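Local coordinates for protein endoglucanase (Komagataeibacter sucrofermentans, PDB 6VC5) that probably cleaves internal beta-1,4-glucosidic linkages in cellulose and related beta-glucans, as a family 8 glycoside hydrolase, at residues Thr25-Ser28 with Gly29-His32; Trp174-Val177 with Met178-Leu182; Ser245-Trp248 with Asn249-Ala253. One frame throughout, in Å; residues are numbered along the deposited sequence. Where two conformers were deposited one is given.

Contact 1. Residues Thr25-Ser28 with Gly29-His32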
loop_
_atom_site.group_PDB
_atom_site.type_symbol
_atom_site.label_atom_id
_atom_site.label_comp_id
_atom_site.label_asym_id
_atom_site.label_seq_id
_atom_site.Cartn_x
_atom_site.Cartn_y
_atom_site.Cartn_z
ATOM N N THR A 25 17.466 -6.345 -3.569
ATOM C CA THR A 25 18.838 -6.577 -4.013
ATOM C C THR A 25 19.401 -5.388 -4.786
ATOM O O THR A 25 20.622 -5.188 -4.809
ATOM C CB THR A 25 18.903 -7.856 -4.848
ATOM O OG1 THR A 25 17.880 -7.826 -5.851
ATOM C CG2 THR A 25 18.677 -9.072 -3.969
ATOM N N GLY A 26 18.538 -4.588 -5.420
ATOM C CA GLY A 26 18.975 -3.415 -6.156
ATOM C C GLY A 26 19.087 -2.145 -5.345
ATOM O O GLY A 26 19.560 -1.123 -5.854
ATOM N N ASN A 27 18.640 -2.182 -4.094
ATOM C CA ASN A 27 18.773 -1.087 -3.148
ATOM C C ASN A 27 19.194 -1.734 -1.826
ATOM O O ASN A 27 18.491 -1.726 -0.818
ATOM C CB ASN A 27 17.466 -0.292 -3.088
ATOM C CG ASN A 27 17.422 0.693 -1.935
ATOM O OD1 ASN A 27 16.564 0.605 -1.057
ATOM N ND2 ASN A 27 18.367 1.629 -1.921
ATOM N N SER A 28 20.383 -2.339 -1.851
ATOM C CA SER A 28 20.802 -3.306 -0.844
ATOM C C SER A 28 21.119 -2.685 0.511
ATOM O O SER A 28 21.357 -3.431 1.469
ATOM C CB SER A 28 22.041 -4.042 -1.348
ATOM O OG SER A 28 23.065 -3.112 -1.685
ATOM N N GLY A 29 21.146 -1.362 0.619
ATOM C CA GLY A 29 21.535 -0.754 1.876
ATOM C C GLY A 29 20.395 -0.174 2.687
ATOM O O GLY A 29 20.618 0.742 3.484
ATOM N N GLU A 30 19.190 -0.679 2.498
ATOM C CA GLU A 30 18.052 -0.222 3.282
ATOM C C GLU A 30 16.953 -1.256 3.460
ATOM O O GLU A 30 16.782 -2.111 2.672
ATOM C CB GLU A 30 17.442 1.099 2.791
ATOM C CG GLU A 30 17.034 1.214 1.375
ATOM C CD GLU A 30 17.048 2.693 0.873
ATOM O OE1 GLU A 30 16.010 3.348 0.835
ATOM O OE2 GLU A 30 18.109 3.231 0.500
ATOM N N SER A 31 16.232 -1.101 4.543
ATOM C CA SER A 31 14.973 -1.802 4.752
ATOM C C SER A 31 13.942 -0.757 5.138
ATOM O O SER A 31 14.274 0.258 5.752
ATOM C CB SER A 31 15.066 -2.853 5.862
ATOM O OG SER A 31 15.769 -4.013 5.421
ATOM N N HIS A 32 12.691 -0.984 4.747
ATOM C CA HIS A 32 11.614 -0.003 4.896
ATOM C C HIS A 32 10.478 -0.603 5.698
ATOM O O HIS A 32 10.318 -1.800 5.714
ATOM C CB HIS A 32 11.054 0.410 3.525
ATOM C CG HIS A 32 12.028 1.137 2.664
ATOM N ND1 HIS A 32 12.352 0.714 1.400
ATOM C CD2 HIS A 32 12.750 2.260 2.879
ATOM C CE1 HIS A 32 13.238 1.543 0.874
ATOM N NE2 HIS A 32 13.498 2.488 1.752
HETATM O O HOH W 1 15.858 -2.607 0.246
#
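The carboxylate of Glu30 is gripped through both oxygens, OE2 by Asn27 across the contact and OE1 by His32 two residues further on. Asn27 ND2 donates to Glu30 OE2 over 2.9 Å in a fairly straight bond, with an N-H...O angle of 163°. The acceptor lies in the plane of the Asn27 amide, whereas the amide nitrogen reaches OE2 from above the carboxylate, 69° out of its plane. The two side chains cross at about a right angle, and the amide and carboxylate do not lie flat on one another. The amide oxygen, on the other arm of the Asn27 fork, sits implausibly close to Glu30 CG, so the exact pose of the amide is doubtful.

His32 NE2 bonds to Glu30 OE1 at 2.8 Å, using the anti lone pair of that oxygen; the bond is bent and OE1 stands somewhat off the imidazole plane. Arg74 adds a weak, long ion pair at OE1. With CG tucked between its own backbone N and carbonyl carbon (chi1 54°), Glu30 brings its carboxylate within reach of the amide and the imidazole together. An alanine here would leave Asn27 ND2 and His32 NE2 without this shared acceptor and is likely to set the Asn27 amide free to turn.

The backbone is joined by a water that donates to Asn27 O at 3.0 Å and to Glu30 O at 2.6 Å. Beyond the contact, the His32 ring meets Trp73 almost parallel, and Gly29 and Ser31 share backbone hydrogen bonds with Asp77 and Tyr75. Asn27 to Glu30 form a type I beta turn at the surface that runs straight on into the strand pairing antiparallel with 74-76, with His32 as the N-cap of helix 33-46.

Contact 2. Residues Trp174-Val177 with Met178-Leu182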
loop_
_atom_site.group_PDB
_atom_site.type_symbol
_atom_site.label_atom_id
_atom_site.label_comp_id
_atom_site.label_asym_id
_atom_site.label_seq_id
_atom_site.Cartn_x
_atom_site.Cartn_y
_atom_site.Cartn_z
ATOM N N TRP A 174 -13.514 4.638 11.755
ATOM C CA TRP A 174 -12.910 3.918 10.638
ATOM C C TRP A 174 -13.849 3.893 9.441
ATOM O O TRP A 174 -13.408 4.021 8.292
ATOM C CB TRP A 174 -12.508 2.502 11.058
ATOM C CG TRP A 174 -11.253 2.451 11.876
ATOM C CD1 TRP A 174 -11.144 2.042 13.171
ATOM C CD2 TRP A 174 -9.933 2.829 11.462
ATOM N NE1 TRP A 174 -9.839 2.131 13.589
ATOM C CE2 TRP A 174 -9.073 2.612 12.560
ATOM C CE3 TRP A 174 -9.396 3.327 10.275
ATOM C CZ2 TRP A 174 -7.703 2.873 12.502
ATOM C CZ3 TRP A 174 -8.034 3.592 10.224
ATOM C CH2 TRP A 174 -7.208 3.363 11.330
ATOM N N THR A 175 -15.152 3.753 9.694
ATOM C CA THR A 175 -16.134 3.814 8.618
ATOM C C THR A 175 -16.107 5.175 7.935
ATOM O O THR A 175 -16.188 5.261 6.703
ATOM C CB THR A 175 -17.522 3.525 9.193
ATOM O OG1 THR A 175 -17.489 2.270 9.880
ATOM C CG2 THR A 175 -18.561 3.462 8.082
ATOM N N LYS A 176 -15.956 6.246 8.722
ATOM C CA LYS A 176 -15.915 7.589 8.152
ATOM C C LYS A 176 -14.651 7.799 7.327
ATOM O O LYS A 176 -14.704 8.392 6.243
ATOM C CB LYS A 176 -16.011 8.639 9.256
ATOM C CG LYS A 176 -16.093 10.070 8.736
ATOM C CD LYS A 176 -16.261 11.074 9.865
ATOM C CE LYS A 176 -16.832 12.393 9.352
ATOM N NZ LYS A 176 -15.812 13.205 8.619
ATOM N N VAL A 177 -13.508 7.312 7.813
ATOM C CA VAL A 177 -12.262 7.429 7.053
ATOM C C VAL A 177 -12.375 6.721 5.709
ATOM O O VAL A 177 -11.978 7.260 4.664
ATOM C CB VAL A 177 -11.071 6.907 7.873
ATOM C CG1 VAL A 177 -9.816 6.843 6.984
ATOM C CG2 VAL A 177 -10.827 7.795 9.067
ATOM N N MET A 178 -12.907 5.491 5.715
ATOM C CA MET A 178 -13.066 4.723 4.482
ATOM C C MET A 178 -14.040 5.408 3.528
ATOM O O MET A 178 -13.771 5.516 2.326
ATOM C CB MET A 178 -13.565 3.306 4.812
ATOM C CG MET A 178 -12.479 2.297 5.198
ATOM S SD MET A 178 -13.099 0.602 5.525
ATOM C CE MET A 178 -13.731 0.770 7.204
ATOM N N GLY A 179 -15.185 5.861 4.049
ATOM C CA GLY A 179 -16.195 6.458 3.188
ATOM C C GLY A 179 -15.761 7.795 2.624
ATOM O O GLY A 179 -16.021 8.101 1.454
ATOM N N ASP A 180 -15.100 8.614 3.441
ATOM C CA ASP A 180 -14.543 9.852 2.908
ATOM C C ASP A 180 -13.429 9.563 1.912
ATOM O O ASP A 180 -13.280 10.291 0.923
ATOM C CB ASP A 180 -14.028 10.746 4.039
ATOM C CG ASP A 180 -15.155 11.314 4.901
ATOM O OD1 ASP A 180 -16.337 11.168 4.517
ATOM O OD2 ASP A 180 -14.859 11.903 5.964
ATOM N N GLY A 181 -12.639 8.507 2.153
ATOM C CA GLY A 181 -11.605 8.129 1.201
ATOM C C GLY A 181 -12.164 7.802 -0.173
ATOM O O GLY A 181 -11.614 8.225 -1.194
ATOM N N LEU A 182 -13.281 7.065 -0.218
ATOM C CA LEU A 182 -13.929 6.771 -1.494
ATOM C C LEU A 182 -14.416 8.043 -2.178
ATOM O O LEU A 182 -14.307 8.175 -3.403
ATOM C CB LEU A 182 -15.094 5.808 -1.275
ATOM C CG LEU A 182 -14.677 4.394 -0.873
ATOM C CD1 LEU A 182 -15.878 3.561 -0.447
ATOM C CD2 LEU A 182 -13.957 3.736 -2.025
#
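Trp174 meets Met178 one helical turn on, through backbone and side chain alike. Its carbonyl oxygen accepts Met178 N at 3.0 Å, and the thioether chain folds back over the same group. Met178 CE comes to 3.4 Å from Trp174 O and lies 4.4 Å from Trp174 CB, so the methyl rests by the start of the side chain and leaves the indole to other partners. A bend about the last torsion of the methionine (chi3 -80°) returns the methyl toward Trp174. The buried indole packs against Leu162 and Ala165 of helix 159-169 and Val123 and Leu124 of helix 110-126.

Thr175, on the exposed side, takes part through its carbonyl oxygen, which receives Gly179 N at 2.9 Å.

Lys176 carries the charged half. Its O accepts Asp180 N at 2.8 Å, and its side chain leaves with CG anti to the backbone N (chi1 -175°), runs extended, and turns only at its end. That final turn sets Lys176 NZ 3.1 Å from Asp180 OD2, on the syn lone pair of the carboxylate, in a hydrogen-bonded salt bridge. Both ends have a further partner in strand 134-137: Thr135 OG1 bonds to the ammonium group and Thr135 N to Asp180 OD2.

Val177 closes the sequence. Its O takes Gly181 N at 2.9 Å in a more bent bond than the preceding three, while its buried side chain touches Thr135.

Chemically, the turn divides into an apolar side and a charged side. The carboxylate of the buried Asp180 receives a lysine ammonium and a peptide N-H on one oxygen, surroundings that would probably favour its ionised form and that fasten helix 172-187 to the neighbouring strand.

Contact 3. Residues Ser245-Trp248 with Asn249-Ala253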
loop_
_atom_site.group_PDB
_atom_site.type_symbol
_atom_site.label_atom_id
_atom_site.label_comp_id
_atom_site.label_asym_id
_atom_site.label_seq_id
_atom_site.Cartn_x
_atom_site.Cartn_y
_atom_site.Cartn_z
ATOM N N SER A 245 -10.756 0.271 -16.967
ATOM C CA SER A 245 -10.773 -0.683 -18.075
ATOM C C SER A 245 -10.456 0.002 -19.399
ATOM O O SER A 245 -9.694 -0.533 -20.213
ATOM C CB SER A 245 -12.133 -1.380 -18.149
ATOM O OG SER A 245 -12.376 -2.162 -16.989
ATOM N N ARG A 246 -11.018 1.195 -19.621
ATOM C CA ARG A 246 -10.745 1.922 -20.857
ATOM C C ARG A 246 -9.270 2.266 -20.968
ATOM O O ARG A 246 -8.687 2.211 -22.060
ATOM C CB ARG A 246 -11.577 3.204 -20.898
ATOM C CG ARG A 246 -12.614 3.203 -21.992
ATOM C CD ARG A 246 -13.361 4.521 -22.042
ATOM N NE ARG A 246 -13.944 4.875 -20.751
ATOM C CZ ARG A 246 -14.995 4.265 -20.209
ATOM N NH1 ARG A 246 -15.464 4.666 -19.033
ATOM N NH2 ARG A 246 -15.580 3.262 -20.843
ATOM N N PHE A 247 -8.653 2.612 -19.839
ATOM C CA PHE A 247 -7.235 2.940 -19.809
ATOM C C PHE A 247 -6.371 1.717 -20.128
ATOM O O PHE A 247 -5.517 1.766 -21.023
ATOM C CB PHE A 247 -6.893 3.534 -18.437
ATOM C CG PHE A 247 -5.434 3.809 -18.235
ATOM C CD1 PHE A 247 -4.798 4.805 -18.962
ATOM C CD2 PHE A 247 -4.704 3.087 -17.309
ATOM C CE1 PHE A 247 -3.456 5.065 -18.780
ATOM C CE2 PHE A 247 -3.356 3.339 -17.124
ATOM C CZ PHE A 247 -2.734 4.327 -17.856
ATOM N N TRP A 248 -6.575 0.604 -19.411
ATOM C CA TRP A 248 -5.738 -0.565 -19.666
ATOM C C TRP A 248 -5.863 -1.022 -21.111
ATOM O O TRP A 248 -4.868 -1.392 -21.744
ATOM C CB TRP A 248 -6.130 -1.751 -18.789
ATOM C CG TRP A 248 -6.313 -1.544 -17.324
ATOM C CD1 TRP A 248 -7.381 -1.973 -16.585
ATOM C CD2 TRP A 248 -5.386 -0.970 -16.392
ATOM N NE1 TRP A 248 -7.195 -1.665 -15.265
ATOM C CE2 TRP A 248 -5.981 -1.052 -15.115
ATOM C CE3 TRP A 248 -4.125 -0.377 -16.513
ATOM C CZ2 TRP A 248 -5.361 -0.560 -13.962
ATOM C CZ3 TRP A 248 -3.505 0.110 -15.362
ATOM C CH2 TRP A 248 -4.128 0.017 -14.109
ATOM N N ASN A 249 -7.086 -1.058 -21.631
ATOM C CA ASN A 249 -7.314 -1.615 -22.956
ATOM C C ASN A 249 -6.859 -0.695 -24.083
ATOM O O ASN A 249 -6.592 -1.185 -25.189
ATOM C CB ASN A 249 -8.782 -2.008 -23.092
ATOM C CG ASN A 249 -9.106 -3.257 -22.300
ATOM O OD1 ASN A 249 -8.487 -4.299 -22.500
ATOM N ND2 ASN A 249 -10.065 -3.157 -21.386
ATOM N N HIS A 250 -6.734 0.609 -23.829
ATOM C CA HIS A 250 -6.172 1.502 -24.839
ATOM C C HIS A 250 -4.721 1.162 -25.135
ATOM O O HIS A 250 -4.282 1.223 -26.293
ATOM C CB HIS A 250 -6.245 2.960 -24.389
ATOM C CG HIS A 250 -5.694 3.919 -25.401
ATOM N ND1 HIS A 250 -6.385 4.287 -26.535
ATOM C CD2 HIS A 250 -4.518 4.590 -25.441
ATOM C CE1 HIS A 250 -5.656 5.141 -27.234
ATOM N NE2 HIS A 250 -4.518 5.340 -26.593
ATOM N N TYR A 251 -3.954 0.831 -24.096
ATOM C CA TYR A 251 -2.539 0.533 -24.268
ATOM C C TYR A 251 -2.280 -0.943 -24.517
ATOM O O TYR A 251 -1.372 -1.284 -25.289
ATOM C CB TYR A 251 -1.741 1.050 -23.065
ATOM C CG TYR A 251 -1.604 2.557 -23.113
ATOM C CD1 TYR A 251 -0.796 3.156 -24.072
ATOM C CD2 TYR A 251 -2.303 3.375 -22.230
ATOM C CE1 TYR A 251 -0.671 4.523 -24.147
ATOM C CE2 TYR A 251 -2.183 4.755 -22.298
ATOM C CZ TYR A 251 -1.363 5.318 -23.261
ATOM O OH TYR A 251 -1.232 6.684 -23.342
ATOM N N GLY A 252 -3.066 -1.821 -23.909
ATOM C CA GLY A 252 -2.912 -3.244 -24.122
ATOM C C GLY A 252 -1.904 -3.887 -23.181
ATOM O O GLY A 252 -1.012 -3.239 -22.629
ATOM N N ALA A 253 -2.036 -5.211 -23.046
ATOM C CA ALA A 253 -1.232 -5.961 -22.087
ATOM C C ALA A 253 0.257 -5.891 -22.395
ATOM O O ALA A 253 1.074 -6.038 -21.482
ATOM C CB ALA A 253 -1.689 -7.421 -22.059
#
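Phe247 and Tyr251, one turn apart on the last stretch of helix 238-251, form an offset edge-to-face pair. The edge of the tyrosine ring is directed at the phenylalanine face, with the centroids 5.8 Å apart and the planes at 75°. The closest touch is between Phe247 CE1 and Tyr251 CE2, at 3.8 Å. Phe247 reaches this position because its CG stands anti to the backbone N (chi1 175°), which brings the ring end nearer to the following turn. A second ring bears on the tyrosine: His250 CD2 sits over the centre of one Tyr251 face, 3.8 Å above the plane, so the imidazole addresses that face with its edge.

Away from the rings, Asn249 bends its amide back along the helix. Ser245 O receives two donors, a well-formed bond from Asn249 N at 3.0 Å and a weak one from Asn249 ND2 at 2.9 Å. The same amide group also bonds to Gly284 O through ND2 and to Ala286 N through OD1, which fixes its rotation. Trp248 O likewise serves two donors, Gly252 N at 2.8 Å and, weakly, Tyr251 N. The helix ends at Gly252, at whose backbone angles a CB would jam against the carbonyl O of the residue before, which calls for glycine.

Trp193 packs edge-to-face with Phe247 and also meets the His250 ring. Trp248 rests on Ala280 and Ala253, just past the helix, touches Leu277, which joins this end to helix 274-282; the Asn249 amide ties it to the loop that follows.

Overall arrangement
From the N terminus, contact 1 comes first, as a tight turn between helix 4-15 and strand 30-32 that leads into helix 33-46. Contact 2 then lies within helix 172-187 and contact 3 at the C-terminal end of helix 238-251. Each is local and closes no long loop; they follow in series, neither nested nor crossed. Contacts 1 and 2 stand on opposite sides of the chain's centre, their own centres about 34 Å apart, and nearest atoms of contacts 2 and 3 are about 15 Å apart. Contact 1 lies beside strand 74-76, contact 2 against strand 134-137 and helices 159-169 and 110-126, and contact 3 against helix 274-282.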